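Local structure of cycloalternan-forming enzyme (Listeria monocytogenes serovar 1/2a, 5F7U) at residues A[273-278]-A[633-638]; A[284-289]-A[596-601]; A[533-538]-A[657-662]; A[626-631]-A[649-654]. The protein is a multidomain carbohydrate-active enzyme of the glycoside hydrolase 31 family, built round a TIM barrel and carrying several carbohydrate-binding pockets. The protein carries 1 engineered substitution. One frame throughout, in Å; residues are numbered along the deposited sequence.

Contact 1. Residues A[273-278]-A[633-638]; sequences NEYQDQ and AGFTGD. With GLC (alpha-D-glucopyranose), chain F; GLC (alpha-D-glucopyranose), chain B.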
# COMPACT_ATOMS: atom_id res chain seq x y z
N ASN A 273 -12.34 -5.63 -11.84
CA ASN A 273 -13.09 -6.05 -10.65
C ASN A 273 -13.14 -7.59 -10.57
O ASN A 273 -14.02 -8.22 -11.17
CB ASN A 273 -14.51 -5.42 -10.64
CG ASN A 273 -15.39 -5.98 -9.52
OD1 ASN A 273 -14.88 -6.54 -8.57
ND2 ASN A 273 -16.71 -5.84 -9.65
N GLU A 274 -12.17 -8.18 -9.85
CA GLU A 274 -12.08 -9.65 -9.68
C GLU A 274 -12.43 -10.01 -8.25
O GLU A 274 -11.71 -9.66 -7.33
CB GLU A 274 -10.66 -10.18 -10.02
CG GLU A 274 -10.55 -11.72 -9.96
CD GLU A 274 -11.40 -12.42 -11.03
OE1 GLU A 274 -11.74 -11.78 -12.05
OE2 GLU A 274 -11.77 -13.60 -10.84
N TYR A 275 -13.55 -10.71 -8.09
CA TYR A 275 -14.07 -11.04 -6.76
C TYR A 275 -13.34 -12.26 -6.17
O TYR A 275 -13.31 -13.31 -6.81
CB TYR A 275 -15.56 -11.31 -6.94
CG TYR A 275 -16.34 -11.70 -5.70
CD1 TYR A 275 -16.68 -10.74 -4.74
CD2 TYR A 275 -16.79 -13.01 -5.53
CE1 TYR A 275 -17.42 -11.10 -3.60
CE2 TYR A 275 -17.53 -13.37 -4.41
CZ TYR A 275 -17.85 -12.41 -3.46
OH TYR A 275 -18.58 -12.78 -2.33
N GLN A 276 -12.75 -12.09 -4.98
CA GLN A 276 -12.18 -13.20 -4.17
C GLN A 276 -10.89 -13.88 -4.65
O GLN A 276 -10.10 -14.33 -3.82
CB GLN A 276 -13.22 -14.30 -3.90
CG GLN A 276 -14.37 -13.90 -2.99
CD GLN A 276 -15.35 -15.06 -2.71
OE1 GLN A 276 -16.34 -14.90 -2.00
NE2 GLN A 276 -15.08 -16.22 -3.27
N ASP A 277 -10.69 -14.02 -5.96
CA ASP A 277 -9.53 -14.79 -6.43
C ASP A 277 -8.49 -13.93 -7.16
O ASP A 277 -7.92 -14.33 -8.19
CB ASP A 277 -9.97 -16.02 -7.25
CG ASP A 277 -10.68 -15.65 -8.54
OD1 ASP A 277 -11.01 -14.45 -8.71
OD2 ASP A 277 -10.89 -16.54 -9.40
N GLN A 278 -8.24 -12.75 -6.61
CA GLN A 278 -7.29 -11.83 -7.22
C GLN A 278 -5.89 -12.44 -7.32
O GLN A 278 -5.22 -12.28 -8.33
CB GLN A 278 -7.23 -10.51 -6.42
CG GLN A 278 -8.57 -9.78 -6.24
CD GLN A 278 -9.35 -10.22 -4.99
OE1 GLN A 278 -9.01 -11.22 -4.35
NE2 GLN A 278 -10.38 -9.46 -4.62
N ALA A 633 -9.66 -9.74 8.58
CA ALA A 633 -10.19 -11.12 8.67
C ALA A 633 -11.15 -11.53 7.56
O ALA A 633 -11.76 -12.57 7.67
CB ALA A 633 -10.78 -11.41 10.06
N GLY A 634 -11.25 -10.72 6.50
CA GLY A 634 -12.08 -11.04 5.30
C GLY A 634 -13.53 -10.64 5.52
O GLY A 634 -14.02 -10.66 6.65
N PHE A 635 -14.24 -10.27 4.44
CA PHE A 635 -15.61 -9.76 4.62
C PHE A 635 -16.69 -10.80 4.28
O PHE A 635 -17.87 -10.57 4.54
CB PHE A 635 -15.82 -8.42 3.90
CG PHE A 635 -16.30 -8.51 2.46
CD1 PHE A 635 -15.79 -9.46 1.54
CD2 PHE A 635 -17.25 -7.59 2.00
CE1 PHE A 635 -16.28 -9.49 0.22
CE2 PHE A 635 -17.71 -7.61 0.67
CZ PHE A 635 -17.23 -8.57 -0.21
N THR A 636 -16.27 -11.92 3.71
CA THR A 636 -17.21 -12.95 3.27
C THR A 636 -16.61 -14.35 3.41
O THR A 636 -15.46 -14.49 3.79
CB THR A 636 -17.70 -12.68 1.83
OG1 THR A 636 -18.89 -13.46 1.58
CG2 THR A 636 -16.63 -12.97 0.78
N GLY A 637 -17.41 -15.37 3.09
CA GLY A 637 -17.03 -16.75 3.30
C GLY A 637 -17.50 -17.14 4.68
O GLY A 637 -18.15 -16.35 5.38
N ASP A 638 -17.15 -18.35 5.09
CA ASP A 638 -17.49 -18.81 6.44
C ASP A 638 -16.85 -17.87 7.46
O ASP A 638 -15.76 -17.31 7.21
CB ASP A 638 -17.02 -20.26 6.64
CG ASP A 638 -17.84 -21.27 5.82
OD1 ASP A 638 -19.01 -21.00 5.47
OD2 ASP A 638 -17.30 -22.36 5.55
C1 GLC F . -20.11 -8.29 -6.64
C2 GLC F . -19.54 -6.95 -7.11
C3 GLC F . -18.67 -6.30 -6.02
C4 GLC F . -19.46 -6.10 -4.73
C5 GLC F . -20.04 -7.48 -4.32
C6 GLC F . -20.94 -7.43 -3.10
O1 GLC F . -19.07 -9.28 -6.58
O2 GLC F . -18.76 -7.15 -8.29
O3 GLC F . -18.14 -5.07 -6.52
O4 GLC F . -18.63 -5.61 -3.65
O5 GLC F . -20.76 -8.17 -5.36
O6 GLC F . -20.15 -7.99 -2.06
C1 GLC B . -18.65 -4.19 -3.41
C2 GLC B . -17.60 -3.81 -2.34
C3 GLC B . -17.97 -4.31 -0.93
C4 GLC B . -19.39 -3.86 -0.56
C5 GLC B . -20.38 -4.10 -1.71
C6 GLC B . -21.76 -3.52 -1.45
O2 GLC B . -16.29 -4.19 -2.78
O3 GLC B . -17.05 -3.82 0.06
O4 GLC B . -19.85 -4.58 0.61
O5 GLC B . -19.91 -3.61 -2.98
O6 GLC B . -22.59 -3.99 -2.53
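Tyr275 brings one corner of its ring against the outer end of Phe635, with Tyr275 CE1 4.2 Å from Phe635 CZ. Each of these atoms lies near the plane of the other ring and at its edge, so the two aromatics meet rim to rim and do not stack. The phenol end reaches further, to the methyl group of Thr636 (Tyr275 OH to Thr636 CG2, 3.7 Å). On the same methyl, the extended side chain of Gln276 (chi2 -178°) arrives at about a right angle, OE1 lying 3.4 Å from Thr636 CG2. Gln276 CG, meanwhile, sits over one face of the Tyr275 ring. No hydrogen bond joins the two segments directly; they are bridged by Glu663, whose OE2 binds Tyr275 OH and whose OE1 binds Thr636 OG1.

Both aromatic rings also border bound sugar. Tyr275 CD1 is 3.4 Å from O1 of the chain F glucose, while Phe635 CZ approaches O6 of that sugar at 3.5 Å. The neighbouring chain B glucose has C3 3.7 Å from Phe635 CE2.

Segment 273-278 lies between strand 266-269 and helix 278-281, its last residue opening the helix; segment 633-638 lies in the loop that links barrel strand 628-631 with helix 642-653. The contact therefore sets a loop of the N-terminal mutarotase-like region beside a loop of the TIM barrel.

Contact 2. Residues A[284-289]-A[596-601]; sequences TYLAVP and GIYWSG. With GLC (alpha-D-glucopyranose), chain B.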
# COMPACT_ATOMS: atom_id res chain seq x y z
N THR A 284 -6.22 -7.18 -10.45
CA THR A 284 -6.27 -6.12 -9.45
C THR A 284 -7.19 -4.98 -9.85
O THR A 284 -7.40 -4.71 -11.05
CB THR A 284 -4.88 -5.54 -9.13
OG1 THR A 284 -5.01 -4.58 -8.06
CG2 THR A 284 -4.21 -4.87 -10.37
N TYR A 285 -7.71 -4.32 -8.81
CA TYR A 285 -8.55 -3.14 -8.97
C TYR A 285 -7.71 -1.89 -9.20
O TYR A 285 -8.22 -0.87 -9.65
CB TYR A 285 -9.31 -2.87 -7.68
CG TYR A 285 -10.05 -4.04 -7.07
CD1 TYR A 285 -11.36 -4.34 -7.49
CD2 TYR A 285 -9.47 -4.79 -6.02
CE1 TYR A 285 -12.07 -5.38 -6.90
CE2 TYR A 285 -10.18 -5.83 -5.43
CZ TYR A 285 -11.46 -6.12 -5.88
OH TYR A 285 -12.13 -7.13 -5.29
N LEU A 286 -6.43 -1.96 -8.84
CA LEU A 286 -5.61 -0.75 -8.76
C LEU A 286 -4.26 -1.08 -9.39
O LEU A 286 -3.43 -1.74 -8.78
CB LEU A 286 -5.48 -0.31 -7.28
CG LEU A 286 -5.11 1.15 -6.98
CD1 LEU A 286 -5.14 1.34 -5.47
CD2 LEU A 286 -3.74 1.52 -7.54
N ALA A 287 -4.09 -0.64 -10.63
CA ALA A 287 -2.94 -1.04 -11.47
C ALA A 287 -2.18 0.20 -11.85
O ALA A 287 -2.77 1.16 -12.35
CB ALA A 287 -3.43 -1.74 -12.73
N VAL A 288 -0.87 0.17 -11.63
CA VAL A 288 -0.04 1.38 -11.81
C VAL A 288 1.19 0.97 -12.60
O VAL A 288 1.85 0.01 -12.22
CB VAL A 288 0.42 1.93 -10.43
CG1 VAL A 288 1.34 3.13 -10.62
CG2 VAL A 288 -0.80 2.29 -9.54
N PRO A 289 1.52 1.67 -13.70
CA PRO A 289 2.68 1.26 -14.51
C PRO A 289 4.00 1.84 -13.96
O PRO A 289 4.70 2.57 -14.65
CB PRO A 289 2.34 1.83 -15.90
CG PRO A 289 1.58 3.11 -15.56
CD PRO A 289 0.79 2.80 -14.31
N GLY A 596 -7.51 10.00 -1.11
CA GLY A 596 -8.10 9.24 0.01
C GLY A 596 -7.60 7.82 0.22
O GLY A 596 -6.49 7.47 -0.20
N ILE A 597 -8.42 7.03 0.91
CA ILE A 597 -8.03 5.68 1.35
C ILE A 597 -8.33 4.68 0.24
O ILE A 597 -9.33 4.84 -0.48
CB ILE A 597 -8.82 5.27 2.63
CG1 ILE A 597 -8.36 6.15 3.80
CG2 ILE A 597 -8.64 3.79 2.98
CD1 ILE A 597 -9.30 6.15 4.98
N TYR A 598 -7.48 3.66 0.10
CA TYR A 598 -7.79 2.51 -0.81
C TYR A 598 -7.84 1.25 0.01
O TYR A 598 -6.90 1.01 0.79
CB TYR A 598 -6.77 2.41 -1.98
CG TYR A 598 -6.97 3.59 -2.88
CD1 TYR A 598 -6.42 4.84 -2.55
CD2 TYR A 598 -7.82 3.51 -4.00
CE1 TYR A 598 -6.67 5.97 -3.32
CE2 TYR A 598 -8.07 4.65 -4.77
CZ TYR A 598 -7.51 5.86 -4.43
OH TYR A 598 -7.74 6.98 -5.21
N TRP A 599 -8.92 0.47 -0.14
CA TRP A 599 -8.96 -0.86 0.52
C TRP A 599 -8.81 -1.98 -0.49
O TRP A 599 -9.10 -1.78 -1.67
CB TRP A 599 -10.20 -1.04 1.42
CG TRP A 599 -11.39 -1.68 0.78
CD1 TRP A 599 -11.76 -2.98 0.91
CD2 TRP A 599 -12.38 -1.06 -0.07
NE1 TRP A 599 -12.93 -3.21 0.21
CE2 TRP A 599 -13.32 -2.06 -0.41
CE3 TRP A 599 -12.57 0.25 -0.55
CZ2 TRP A 599 -14.44 -1.81 -1.24
CZ3 TRP A 599 -13.69 0.52 -1.35
CH2 TRP A 599 -14.60 -0.53 -1.71
N SER A 600 -8.34 -3.14 -0.03
CA SER A 600 -7.93 -4.24 -0.90
C SER A 600 -9.08 -5.06 -1.51
O SER A 600 -8.85 -6.06 -2.19
CB SER A 600 -6.94 -5.14 -0.15
OG SER A 600 -7.62 -5.84 0.88
N GLY A 601 -10.32 -4.61 -1.32
CA GLY A 601 -11.45 -5.23 -2.01
C GLY A 601 -11.99 -6.50 -1.38
O GLY A 601 -11.93 -6.67 -0.17
C1 GLC B . -18.65 -4.19 -3.41
C2 GLC B . -17.60 -3.81 -2.34
C3 GLC B . -17.97 -4.31 -0.93
C4 GLC B . -19.39 -3.86 -0.56
C5 GLC B . -20.38 -4.10 -1.71
C6 GLC B . -21.76 -3.52 -1.45
O2 GLC B . -16.29 -4.19 -2.78
O3 GLC B . -17.05 -3.82 0.06
O4 GLC B . -19.85 -4.58 0.61
O5 GLC B . -19.91 -3.61 -2.98
O6 GLC B . -22.59 -3.99 -2.53
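Tyr285 and Leu286 both direct their side chains at segment 596-601, but they meet it in different ways. The ring of Tyr285 lies obliquely against backbone: CE2 is 3.5 Å from Ser600 O, and the same CE2 is 3.7 Å from Gly601 CA. Gly601 has no side chain, which is what lets the ring come so close to its main chain. The far end of the ring is held in place by its hydroxyl, which is hydrogen-bonded to Gln278 NE2 and Asp602 N.

Leu286 crosses Tyr598 at about a right angle and touches it with one branch, CD1 standing 3.7 Å from Tyr598 CD2. Its chi1 of -159° and chi2 of 176° extend the chain, carrying that methyl to the tyrosine ring. The backbone behind it is fixed by an ST turn, in which Leu286 N donates to Thr284 OG1 at 3.1 Å and 174°, nearly straight. Trp599, between Tyr598 and Ser600, leaves CA in the direction away from 284-289; its CZ2 edge instead lies 3.4 Å from O2 of the chain B glucose.

Strand 597-599 belongs to the closed parallel barrel, between strands 584-585 and 628-631. Segment 284-289 leads into strand 287-293 of the antiparallel N-terminal region, so this buried packing, without hydrogen bonds between the segments, joins that region to the barrel wall.

Contact 3. Residues A[533-538]-A[657-662]; sequences GFKTNG and IMQFHS. Engineered in segment 533-538: Asn537 (natural residue Asp). With GLC (alpha-D-glucopyranose), chain B.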
# COMPACT_ATOMS: atom_id res chain seq x y z
N GLY A 533 -17.99 12.01 4.14
CA GLY A 533 -17.32 11.54 2.93
C GLY A 533 -18.07 10.39 2.30
O GLY A 533 -19.20 10.09 2.68
N PHE A 534 -17.44 9.77 1.32
CA PHE A 534 -18.07 8.72 0.54
C PHE A 534 -17.17 7.51 0.40
O PHE A 534 -15.94 7.64 0.26
CB PHE A 534 -18.37 9.23 -0.87
CG PHE A 534 -19.33 10.38 -0.92
CD1 PHE A 534 -20.69 10.17 -0.75
CD2 PHE A 534 -18.86 11.69 -1.11
CE1 PHE A 534 -21.59 11.25 -0.81
CE2 PHE A 534 -19.75 12.78 -1.15
CZ PHE A 534 -21.13 12.54 -1.01
N LYS A 535 -17.80 6.34 0.42
CA LYS A 535 -17.13 5.11 0.01
C LYS A 535 -17.44 4.90 -1.46
O LYS A 535 -18.48 4.34 -1.82
CB LYS A 535 -17.55 3.91 0.88
CG LYS A 535 -16.88 2.57 0.45
CD LYS A 535 -17.27 1.44 1.42
CE LYS A 535 -16.51 0.16 1.02
NZ LYS A 535 -16.84 -1.00 1.93
N THR A 536 -16.53 5.37 -2.29
CA THR A 536 -16.70 5.34 -3.74
C THR A 536 -16.19 4.02 -4.30
O THR A 536 -15.00 3.83 -4.53
CB THR A 536 -16.01 6.55 -4.40
OG1 THR A 536 -14.83 6.88 -3.67
CG2 THR A 536 -16.94 7.75 -4.36
N ASN A 537 -17.13 3.10 -4.45
CA ASN A 537 -16.85 1.76 -4.94
C ASN A 537 -16.94 1.69 -6.45
O ASN A 537 -17.50 2.57 -7.09
CB ASN A 537 -17.92 0.82 -4.38
CG ASN A 537 -17.36 -0.53 -4.01
OD1 ASN A 537 -16.52 -1.10 -4.70
ND2 ASN A 537 -17.78 -1.02 -2.86
N GLY A 538 -16.44 0.59 -7.01
CA GLY A 538 -16.48 0.37 -8.45
C GLY A 538 -15.53 1.27 -9.22
O GLY A 538 -14.55 1.78 -8.69
N ILE A 657 -4.54 1.84 7.65
CA ILE A 657 -5.96 2.08 7.93
C ILE A 657 -6.57 0.79 8.49
O ILE A 657 -6.45 -0.28 7.87
CB ILE A 657 -6.76 2.53 6.67
CG1 ILE A 657 -6.15 3.76 5.97
CG2 ILE A 657 -8.26 2.72 6.99
CD1 ILE A 657 -6.20 5.07 6.75
N MET A 658 -7.23 0.90 9.64
CA MET A 658 -7.82 -0.25 10.34
C MET A 658 -9.34 -0.21 10.15
O MET A 658 -9.98 0.80 10.47
CB MET A 658 -7.49 -0.18 11.84
CG MET A 658 -7.89 -1.42 12.61
SD MET A 658 -7.66 -1.19 14.38
CE MET A 658 -8.00 -2.87 14.89
N GLN A 659 -9.91 -1.30 9.61
CA GLN A 659 -11.34 -1.30 9.22
C GLN A 659 -11.89 -2.72 9.21
O GLN A 659 -11.28 -3.61 8.61
CB GLN A 659 -11.50 -0.69 7.80
CG GLN A 659 -12.94 -0.57 7.26
CD GLN A 659 -13.30 -1.52 6.11
OE1 GLN A 659 -14.34 -1.33 5.47
NE2 GLN A 659 -12.46 -2.52 5.84
N PHE A 660 -13.02 -2.95 9.88
CA PHE A 660 -13.77 -4.23 9.72
C PHE A 660 -14.99 -4.02 8.85
O PHE A 660 -15.54 -2.91 8.79
CB PHE A 660 -14.09 -4.95 11.07
CG PHE A 660 -15.09 -4.24 11.96
CD1 PHE A 660 -16.48 -4.28 11.68
CD2 PHE A 660 -14.67 -3.56 13.12
CE1 PHE A 660 -17.40 -3.64 12.52
CE2 PHE A 660 -15.58 -2.91 13.96
CZ PHE A 660 -16.96 -2.97 13.66
N HIS A 661 -15.41 -5.09 8.19
CA HIS A 661 -16.48 -5.00 7.18
C HIS A 661 -17.04 -6.40 6.92
O HIS A 661 -16.37 -7.42 7.20
CB HIS A 661 -15.91 -4.36 5.88
CG HIS A 661 -16.93 -4.18 4.80
ND1 HIS A 661 -18.17 -3.61 5.01
CD2 HIS A 661 -16.89 -4.53 3.48
CE1 HIS A 661 -18.85 -3.61 3.88
NE2 HIS A 661 -18.10 -4.15 2.93
N SER A 662 -18.27 -6.45 6.42
CA SER A 662 -18.89 -7.71 6.07
C SER A 662 -19.80 -7.56 4.86
O SER A 662 -20.45 -6.54 4.68
CB SER A 662 -19.66 -8.32 7.25
OG SER A 662 -20.60 -7.38 7.77
C1 GLC B . -18.65 -4.19 -3.41
C2 GLC B . -17.60 -3.81 -2.34
C3 GLC B . -17.97 -4.31 -0.93
C4 GLC B . -19.39 -3.86 -0.56
C5 GLC B . -20.38 -4.10 -1.71
C6 GLC B . -21.76 -3.52 -1.45
O2 GLC B . -16.29 -4.19 -2.78
O3 GLC B . -17.05 -3.82 0.06
O4 GLC B . -19.85 -4.58 0.61
O5 GLC B . -19.91 -3.61 -2.98
O6 GLC B . -22.59 -3.99 -2.53
O HOH W 1 -14.55 -2.20 2.77
O HOH W 2 -16.53 -0.17 4.54
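Lys535 places its ammonium nitrogen over one face of the His661 imidazole, displaced toward the rim, with NZ 3.5 Å from His661 NE2. The same two groups converge on the chain B glucose. His661 NE2 meets the sugar at the ring edge: it donates to O4 at 2.9 Å with an N-H...O angle of 148°, and lies 3.1 Å from O3 in a second hydrogen bond of undecided direction. Lys535 NZ adds only a weak bond to O3, at 3.4 Å.

Two waters carry the lysine across to Gln659. Lys535 NZ donates to them at 2.7 and 2.8 Å, and both waters donate to Gln659 OE1, giving that one oxygen two partners. The lysine spans the distance because its chain is anti throughout, starting from a chi1 of 179°.

Further out, Glu400 forms a salt bridge with Lys535 through OE2, while Trp599 makes a cation-pi contact with the lysine. Phe635 meets the His661 ring, whose ND1 makes a weak hydrogen bond to Ser370 OG. Gln659 NE2 bonds Asp631 OD1 and Trp630 O. Nearby, the engineered Asn537 (Asp in nature) accepts from Gly538 N through OD1, in the carbonyl plane.

Lys535 NZ thus has two waters, a carboxylate and a sugar hydroxyl round it; as an ammonium group has three N-H bonds, the long O3 interaction is probably secondary. One imidazole nitrogen, His661 NE2, serves both O3 and O4, with Asp602 OD1 and Glu400 OE1 also hydrogen-bonded to the same sugar.

Contact 4. Residues A[626-631]-A[649-654]; sequences SYWAWD and TAMAAF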
# COMPACT_ATOMS: atom_id res chain seq x y z
N SER A 626 -0.24 4.82 0.06
CA SER A 626 0.18 4.61 1.44
C SER A 626 -1.01 4.43 2.38
O SER A 626 -0.93 3.65 3.32
CB SER A 626 1.00 5.83 1.87
OG SER A 626 1.39 5.81 3.23
N TYR A 627 -2.10 5.16 2.12
CA TYR A 627 -3.27 5.11 3.02
C TYR A 627 -4.13 3.94 2.60
O TYR A 627 -5.17 4.10 1.94
CB TYR A 627 -4.06 6.41 2.99
CG TYR A 627 -3.29 7.64 3.47
CD1 TYR A 627 -2.05 7.55 4.15
CD2 TYR A 627 -3.82 8.91 3.22
CE1 TYR A 627 -1.38 8.71 4.55
CE2 TYR A 627 -3.18 10.07 3.64
CZ TYR A 627 -1.96 9.97 4.30
OH TYR A 627 -1.33 11.15 4.68
N TRP A 628 -3.67 2.75 2.98
CA TRP A 628 -4.22 1.49 2.50
C TRP A 628 -4.93 0.75 3.63
O TRP A 628 -4.42 0.68 4.76
CB TRP A 628 -3.09 0.66 1.88
CG TRP A 628 -3.49 -0.75 1.47
CD1 TRP A 628 -3.90 -1.17 0.23
CD2 TRP A 628 -3.50 -1.91 2.31
NE1 TRP A 628 -4.18 -2.50 0.24
CE2 TRP A 628 -3.95 -2.99 1.51
CE3 TRP A 628 -3.17 -2.14 3.66
CZ2 TRP A 628 -4.05 -4.29 2.00
CZ3 TRP A 628 -3.31 -3.44 4.17
CH2 TRP A 628 -3.72 -4.50 3.33
N ALA A 629 -6.09 0.18 3.30
CA ALA A 629 -6.90 -0.60 4.24
C ALA A 629 -7.17 -1.98 3.67
O ALA A 629 -7.01 -2.22 2.48
CB ALA A 629 -8.24 0.08 4.47
N TRP A 630 -7.67 -2.85 4.54
CA TRP A 630 -8.26 -4.12 4.11
C TRP A 630 -9.42 -4.43 5.04
O TRP A 630 -9.51 -3.85 6.13
CB TRP A 630 -7.21 -5.25 4.10
CG TRP A 630 -6.67 -5.63 5.48
CD1 TRP A 630 -6.04 -4.80 6.39
CD2 TRP A 630 -6.69 -6.93 6.07
NE1 TRP A 630 -5.70 -5.52 7.52
CE2 TRP A 630 -6.06 -6.83 7.35
CE3 TRP A 630 -7.16 -8.19 5.64
CZ2 TRP A 630 -5.92 -7.93 8.22
CZ3 TRP A 630 -7.00 -9.31 6.51
CH2 TRP A 630 -6.39 -9.16 7.78
N ASP A 631 -10.32 -5.32 4.61
CA ASP A 631 -11.38 -5.81 5.49
C ASP A 631 -10.74 -6.83 6.44
O ASP A 631 -10.47 -7.95 6.02
CB ASP A 631 -12.50 -6.51 4.67
CG ASP A 631 -13.12 -5.62 3.59
OD1 ASP A 631 -13.11 -4.39 3.70
OD2 ASP A 631 -13.66 -6.17 2.60
N THR A 649 -6.69 -8.98 13.53
CA THR A 649 -6.84 -7.82 14.42
C THR A 649 -5.48 -7.18 14.71
O THR A 649 -5.33 -5.97 14.57
CB THR A 649 -7.50 -8.22 15.74
OG1 THR A 649 -8.85 -8.59 15.51
CG2 THR A 649 -7.43 -7.10 16.79
N ALA A 650 -4.51 -8.00 15.10
CA ALA A 650 -3.20 -7.51 15.50
C ALA A 650 -2.51 -6.81 14.33
O ALA A 650 -1.97 -5.70 14.48
CB ALA A 650 -2.34 -8.66 15.99
N MET A 651 -2.53 -7.46 13.16
CA MET A 651 -1.91 -6.86 11.98
C MET A 651 -2.66 -5.56 11.61
O MET A 651 -2.01 -4.55 11.34
CB MET A 651 -1.85 -7.85 10.82
CG MET A 651 -1.24 -7.26 9.53
SD MET A 651 -2.51 -6.45 8.53
CE MET A 651 -1.49 -5.57 7.35
N ALA A 652 -3.99 -5.59 11.63
CA ALA A 652 -4.80 -4.44 11.20
C ALA A 652 -4.55 -3.21 12.05
O ALA A 652 -4.51 -2.08 11.54
CB ALA A 652 -6.29 -4.80 11.21
N ALA A 653 -4.37 -3.44 13.36
CA ALA A 653 -4.09 -2.35 14.29
C ALA A 653 -2.72 -1.72 14.01
O ALA A 653 -2.48 -0.57 14.37
CB ALA A 653 -4.17 -2.85 15.73
N PHE A 654 -1.85 -2.48 13.33
CA PHE A 654 -0.51 -2.00 12.91
C PHE A 654 -0.41 -1.85 11.39
O PHE A 654 0.65 -2.12 10.80
CB PHE A 654 0.61 -2.93 13.44
CG PHE A 654 0.93 -2.71 14.90
CD1 PHE A 654 0.12 -3.27 15.89
CD2 PHE A 654 2.01 -1.89 15.28
CE1 PHE A 654 0.40 -3.06 17.25
CE2 PHE A 654 2.30 -1.68 16.63
CZ PHE A 654 1.49 -2.27 17.62
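Strand 628-631 and helix 649-653 run nearly antiparallel, their axes inclined at 161° and 10.1 Å apart at closest approach. They are the first two elements of a beta-alpha-beta unit of the TIM barrel, which strand 657-660 completes, and the contact is the packing of barrel strand on covering helix.

Trp630 carries most of it, and its indole extends toward the helix. There the sulfur of Met651 lies 3.5 Å from Trp630 NE1. Measured to the centroid of the five-membered ring, SD is at 4.2 Å and 52° off the normal, an oblique Met-aromatic contact. Ala652 CB touches the same indole, 3.8 Å from Trp630 NE1. Phe610, from helix 607-622, meets Trp630 with nearly parallel rings and also packs on Met651, so a second helix shares this layer.

Trp628, whose NE1 is hydrogen-bonded to Glu255 OE2, contributes a smaller touch. The Met651 chain bends at chi2 (-87°), and its terminal methyl reaches the indole edge, close to the ring plane, with CE 4.2 Å from Trp628 CZ3.

Overall arrangement
Contact centres lie about 12 to 16 Å apart. Barrel strands 534-536, 597-599, 628-631 and 657-660 supply contacts 2, 3 and 4, and the last three are consecutive neighbours in the closed sheet. Contacts 1 and 2 instead tie N-terminal segments 273-278 and 284-289 to barrel residues more than 300 positions later. Along the chain, contact 3 alternates with contacts 1 and 2, while contact 4 falls within its span. Contacts 1, 2 and 3 all border the chain B glucose; Phe635 packs on His661 and Trp599 on Lys535. Contact 4 packs helix 642-653 on strand 628-631, and that strand's Asp631 OD1 and Trp630 O hold Gln659 of contact 3.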